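PDB 6AF4: HigA antitoxin from Streptococcus pneumoniae TIGR4, which serves as the antitoxin of a toxin-antitoxin pair and probably binds DNA through its helix-turn-helix domain. Local coordinates for residues H[11-14]-H[15-19]; H[54-57]-H[58-62]; H[71-74]-H[75-79]. All coordinates share one frame; numbering follows the deposited sequence.

Interaction 1: residues H[11-14]-H[15-19]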
# COMPACT_ATOMS: atom_id res chain seq x y z
N LYS H 11 19.44 7.46 14.60
CA LYS H 11 18.95 6.09 14.66
C LYS H 11 18.49 5.71 16.07
O LYS H 11 17.47 5.04 16.23
CB LYS H 11 20.02 5.10 14.19
CG LYS H 11 20.48 5.30 12.76
CD LYS H 11 21.53 4.26 12.40
CE LYS H 11 22.16 4.56 11.05
NZ LYS H 11 21.17 4.48 9.95
N ASP H 12 19.24 6.15 17.07
CA ASP H 12 18.88 5.88 18.46
C ASP H 12 17.70 6.74 18.90
O ASP H 12 16.74 6.24 19.49
CB ASP H 12 20.07 6.14 19.39
CG ASP H 12 21.27 5.27 19.05
OD1 ASP H 12 21.07 4.14 18.54
OD2 ASP H 12 22.41 5.71 19.29
N VAL H 13 17.78 8.03 18.61
CA VAL H 13 16.70 8.96 18.95
C VAL H 13 15.37 8.52 18.33
O VAL H 13 14.34 8.54 19.00
CB VAL H 13 17.05 10.39 18.48
CG1 VAL H 13 15.84 11.31 18.61
CG2 VAL H 13 18.24 10.93 19.27
N ARG H 14 15.42 8.11 17.07
CA ARG H 14 14.23 7.66 16.35
C ARG H 14 13.60 6.42 17.00
O ARG H 14 12.38 6.32 17.14
CB ARG H 14 14.57 7.36 14.89
CG ARG H 14 13.38 7.05 14.02
CD ARG H 14 13.80 6.69 12.60
NE ARG H 14 12.70 6.85 11.66
CZ ARG H 14 12.54 6.12 10.56
NH1 ARG H 14 13.40 5.15 10.27
NH2 ARG H 14 11.50 6.34 9.76
N ALA H 15 14.45 5.47 17.39
CA ALA H 15 13.99 4.23 17.99
C ALA H 15 13.32 4.48 19.34
O ALA H 15 12.41 3.75 19.73
CB ALA H 15 15.16 3.26 18.15
N GLU H 16 13.77 5.50 20.06
CA GLU H 16 13.24 5.80 21.39
C GLU H 16 11.91 6.55 21.35
O GLU H 16 11.03 6.30 22.17
CB GLU H 16 14.27 6.61 22.20
CG GLU H 16 15.52 5.83 22.55
CD GLU H 16 16.41 6.56 23.55
OE1 GLU H 16 16.12 7.74 23.85
OE2 GLU H 16 17.40 5.96 24.02
N LEU H 17 11.77 7.49 20.42
CA LEU H 17 10.60 8.36 20.37
C LEU H 17 9.43 7.79 19.57
O LEU H 17 8.31 8.30 19.66
CB LEU H 17 11.00 9.72 19.79
CG LEU H 17 12.08 10.48 20.55
CD1 LEU H 17 12.33 11.83 19.90
CD2 LEU H 17 11.68 10.66 22.01
N PHE H 18 9.67 6.75 18.79
CA PHE H 18 8.64 6.21 17.91
C PHE H 18 8.44 4.71 18.07
O PHE H 18 9.40 3.98 18.30
CB PHE H 18 8.97 6.53 16.44
CG PHE H 18 9.05 8.00 16.14
CD1 PHE H 18 7.91 8.72 15.83
CD2 PHE H 18 10.27 8.65 16.16
CE1 PHE H 18 7.99 10.07 15.56
CE2 PHE H 18 10.35 10.00 15.89
CZ PHE H 18 9.21 10.71 15.59
N SER H 19 7.20 4.27 17.96
CA SER H 19 6.88 2.85 18.02
C SER H 19 7.35 2.16 16.75
O SER H 19 7.57 2.82 15.73
CB SER H 19 5.38 2.63 18.22
OG SER H 19 4.63 3.14 17.14

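Interaction 2: residues H[54-57]-H[58-62]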
# COMPACT_ATOMS: atom_id res chain seq x y z
N SER H 54 1.41 7.50 -15.80
CA SER H 54 0.70 6.61 -14.88
C SER H 54 -0.82 6.65 -14.98
O SER H 54 -1.51 5.80 -14.42
CB SER H 54 1.11 6.94 -13.44
OG SER H 54 0.73 8.27 -13.11
N GLY H 55 -1.35 7.64 -15.70
CA GLY H 55 -2.79 7.84 -15.77
C GLY H 55 -3.37 8.43 -14.49
O GLY H 55 -4.56 8.75 -14.43
N VAL H 56 -2.53 8.58 -13.47
CA VAL H 56 -2.93 9.19 -12.21
C VAL H 56 -2.79 10.71 -12.31
O VAL H 56 -1.81 11.20 -12.86
CB VAL H 56 -2.09 8.66 -11.03
CG1 VAL H 56 -2.44 9.38 -9.74
CG2 VAL H 56 -2.28 7.16 -10.88
N SER H 57 -3.76 11.45 -11.78
CA SER H 57 -3.76 12.90 -11.97
C SER H 57 -2.72 13.60 -11.10
O SER H 57 -2.09 12.97 -10.24
CB SER H 57 -5.15 13.47 -11.66
OG SER H 57 -5.52 13.21 -10.32
N GLN H 58 -2.56 14.90 -11.32
CA GLN H 58 -1.57 15.70 -10.60
C GLN H 58 -1.90 15.98 -9.12
O GLN H 58 -1.02 15.91 -8.27
CB GLN H 58 -1.30 17.01 -11.34
CG GLN H 58 0.03 17.64 -10.98
CD GLN H 58 0.64 18.43 -12.12
OE1 GLN H 58 0.71 17.95 -13.25
NE2 GLN H 58 1.09 19.64 -11.83
N PRO H 59 -3.16 16.35 -8.81
CA PRO H 59 -3.43 16.55 -7.38
C PRO H 59 -3.28 15.27 -6.56
O PRO H 59 -2.86 15.33 -5.41
CB PRO H 59 -4.88 17.04 -7.36
CG PRO H 59 -5.08 17.66 -8.70
CD PRO H 59 -4.29 16.81 -9.64
N VAL H 60 -3.60 14.13 -7.16
CA VAL H 60 -3.53 12.85 -6.47
C VAL H 60 -2.08 12.44 -6.20
O VAL H 60 -1.75 11.96 -5.11
CB VAL H 60 -4.24 11.73 -7.27
CG1 VAL H 60 -4.01 10.37 -6.64
CG2 VAL H 60 -5.74 12.03 -7.36
N ILE H 61 -1.20 12.65 -7.18
CA ILE H 61 0.21 12.33 -6.99
C ILE H 61 0.86 13.33 -6.02
O ILE H 61 1.77 12.98 -5.26
CB ILE H 61 0.99 12.31 -8.34
CG1 ILE H 61 2.47 12.02 -8.12
CG2 ILE H 61 0.85 13.61 -9.08
CD1 ILE H 61 2.74 10.65 -7.57
N ALA H 62 0.37 14.57 -6.03
CA ALA H 62 0.86 15.60 -5.12
C ALA H 62 0.64 15.21 -3.66
O ALA H 62 1.56 15.26 -2.85
CB ALA H 62 0.20 16.93 -5.42

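Interaction 3: residues H[71-74]-H[75-79]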
# COMPACT_ATOMS: atom_id res chain seq x y z
N PRO H 71 -2.35 7.16 0.65
CA PRO H 71 -2.86 6.79 -0.66
C PRO H 71 -3.52 5.43 -0.77
O PRO H 71 -3.35 4.57 0.05
CB PRO H 71 -1.63 6.86 -1.54
CG PRO H 71 -0.52 6.71 -0.61
CD PRO H 71 -0.93 7.47 0.59
N GLN H 72 -4.36 5.28 -1.77
CA GLN H 72 -4.92 4.00 -2.08
C GLN H 72 -3.87 3.14 -2.73
O GLN H 72 -3.01 3.61 -3.44
CB GLN H 72 -6.17 4.17 -2.92
CG GLN H 72 -7.17 5.11 -2.25
CD GLN H 72 -8.54 5.13 -2.89
OE1 GLN H 72 -9.05 4.11 -3.33
NE2 GLN H 72 -9.14 6.30 -2.94
N LEU H 73 -3.95 1.86 -2.51
CA LEU H 73 -2.95 0.96 -2.95
C LEU H 73 -2.80 0.95 -4.45
O LEU H 73 -1.75 0.71 -4.95
CB LEU H 73 -3.29 -0.42 -2.43
CG LEU H 73 -2.30 -1.54 -2.64
CD1 LEU H 73 -0.98 -1.21 -1.98
CD2 LEU H 73 -2.93 -2.76 -2.01
N ASP H 74 -3.89 1.15 -5.16
CA ASP H 74 -3.94 1.05 -6.59
C ASP H 74 -3.18 2.17 -7.25
O ASP H 74 -2.50 1.97 -8.21
CB ASP H 74 -5.38 0.95 -7.06
CG ASP H 74 -5.96 -0.41 -6.82
OD1 ASP H 74 -5.19 -1.37 -6.70
OD2 ASP H 74 -7.18 -0.52 -6.76
N THR H 75 -3.32 3.36 -6.69
CA THR H 75 -2.63 4.54 -7.20
C THR H 75 -1.13 4.43 -6.96
O THR H 75 -0.33 4.79 -7.84
CB THR H 75 -3.16 5.81 -6.52
OG1 THR H 75 -2.85 5.78 -5.13
CG2 THR H 75 -4.67 5.91 -6.69
N VAL H 76 -0.74 3.94 -5.79
CA VAL H 76 0.67 3.76 -5.45
C VAL H 76 1.34 2.80 -6.43
O VAL H 76 2.42 3.08 -6.94
CB VAL H 76 0.85 3.22 -4.01
CG1 VAL H 76 2.32 2.94 -3.72
CG2 VAL H 76 0.29 4.20 -3.01
N LEU H 77 0.68 1.67 -6.68
CA LEU H 77 1.20 0.67 -7.61
C LEU H 77 1.31 1.22 -9.03
O LEU H 77 2.23 0.85 -9.77
CB LEU H 77 0.31 -0.58 -7.59
CG LEU H 77 0.35 -1.44 -6.33
CD1 LEU H 77 -0.81 -2.43 -6.31
CD2 LEU H 77 1.68 -2.18 -6.22
N LYS H 78 0.38 2.09 -9.41
CA LYS H 78 0.40 2.72 -10.72
C LYS H 78 1.59 3.67 -10.86
O LYS H 78 2.34 3.60 -11.84
CB LYS H 78 -0.90 3.49 -10.98
CG LYS H 78 -2.09 2.63 -11.36
CD LYS H 78 -3.25 3.50 -11.82
CE LYS H 78 -4.54 2.70 -11.93
NZ LYS H 78 -5.67 3.55 -12.37
N VAL H 79 1.74 4.56 -9.89
CA VAL H 79 2.83 5.54 -9.91
C VAL H 79 4.19 4.85 -9.87
O VAL H 79 5.10 5.22 -10.61
CB VAL H 79 2.71 6.52 -8.73
CG1 VAL H 79 3.94 7.42 -8.65
CG2 VAL H 79 1.44 7.35 -8.85

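Interaction 1: residues H[11-14]-H[15-19]
A15, E16 and L17 donate their backbone N-H groups to the carbonyls of K11, D12 and V13, the ordinary i to i+4 ladder of helix 10-17, and the last rung, F18 N to R14 O at 3.2 Å, is weak. F18 is where the chain leaves helical geometry. Its ring turns back beside the last turn, its edge toward R14 O, with CD2 3.3 Å from that oxygen, which lies in the ring plane. The side chains of R14 and F18 cross at about a right angle, R14 CG 4.1 Å from F18 CD2, and the guanidinium plane stands 64° from the ring plane. With CG anti to the backbone N (chi1 -173°) and an extended chain, R14 carries its head well beyond the helix, where it forms a salt bridge with D27 of helix 20-40 and a hydrogen bond to a polar side chain of another protein chain. One turn apart, V13 and L17 lie side by side and point the same way, V13 CG1 3.8 Å from L17 CD1. Each packs on an aromatic side chain of the other protein. The short helix thus offers its partner an apolar ridge beside an arginine whose charge is probably offset in part by D27.

Interaction 2: residues H[54-57]-H[58-62]
The flat group joining the two segments is the S57 carbonyl: I61 N hydrogen-bonds to its oxygen at 3.2 Å, the first i to i+4 backbone bond of helix 58-65. The proline ring of P59 meets S57 through one corner, its CD 3.9 Å from S57 OG. That hydroxyl stands at the N-cap position of helix 58-65 but makes no capping bond. Lying between its own backbone N and carbonyl carbon (chi1 61°), S57 OG sits beside the methyl V60 CG2. The first backbone N of the helix, that of Q58, gives a weak hydrogen bond to the carboxylate of E51 on helix 47-54.

V56 and V60 supply the apolar part. Their side chains cross at about a right angle, CG1 against CG1 at 3.6 Å, and V56 also leans on K78 of helix 73-82. Ahead of them, S54 OG accepts from V56 N at 3.3 Å, an ST turn, and G55 takes the positive phi that lets the chain leave helix 47-54.

This is the turn of the helix-turn-helix, and helix 58-65 is probably the recognition helix, as in relatives of this family. Its first turn is held by the S57-I61 backbone bond and by valine packing, with E51 rather than the S57 hydroxyl meeting the first amide, and that weakly.

Interaction 3: residues H[71-74]-H[75-79]
Hydrogen bonds come first, and most converge on Q72, the N-cap residue of helix 73-82. Its carbonyl oxygen accepts from V76 N at 3.3 Å and also from the hydroxyl of T75, whose OG1 is 2.8 Å away. T75 N adds a weak hydrogen bond. The T75 hydroxyl gets there because OG1 sits between its own backbone N and carbonyl carbon (chi1 65°), which turns it back toward the start of the helix. After this first turn the ladder is regular, with L77 N bonded to L73 O at 3.1 Å and K78 N to D74 O.

The apolar contacts lie at two places. P71 sets its ring against V76, CB and CG both 3.6 Å from V76 CG2, just ahead of the helix. Within the helix, L73 CG meets L77 CD1 at 4.1 Å. L73, V76 and L77 all pack on L87 of strand 85-91, while V76 also reaches M64 of helix 58-65.

Among the charged groups, D74 faces the second subunit, where its OD1 forms a salt bridge with R29. E25 of the same subunit, a like charge, lies close by, which R29 probably offsets. L73 rests on I32 and L77 on M28 of the second subunit.

With Q72 O gripped by a backbone amide and a hydroxyl, the first turn is firmly closed, leaving D74 and the two leucines to present charge and apolar surface at the subunit interface.

Along the chain the three contacts follow in series: interaction 1 on helix 10-17, interaction 2 at the turn into helix 58-65, interaction 3 at the start of helix 73-82. The last two belong together. Their centres are 10 Å apart on the same side of the chain's centre, inside the helix-turn-helix region, and they touch where I61 CD1 meets V79 CG1 at 3.6 Å and where K78 passes S54 and V56. Interaction 1 stands on the opposite side, its own centre about 33 Å from that of interaction 2 and 29 Å from that of interaction 3. Interaction 1, which faces another protein, thus lies far from the probable DNA-binding turn and from interaction 3, which meets the second subunit.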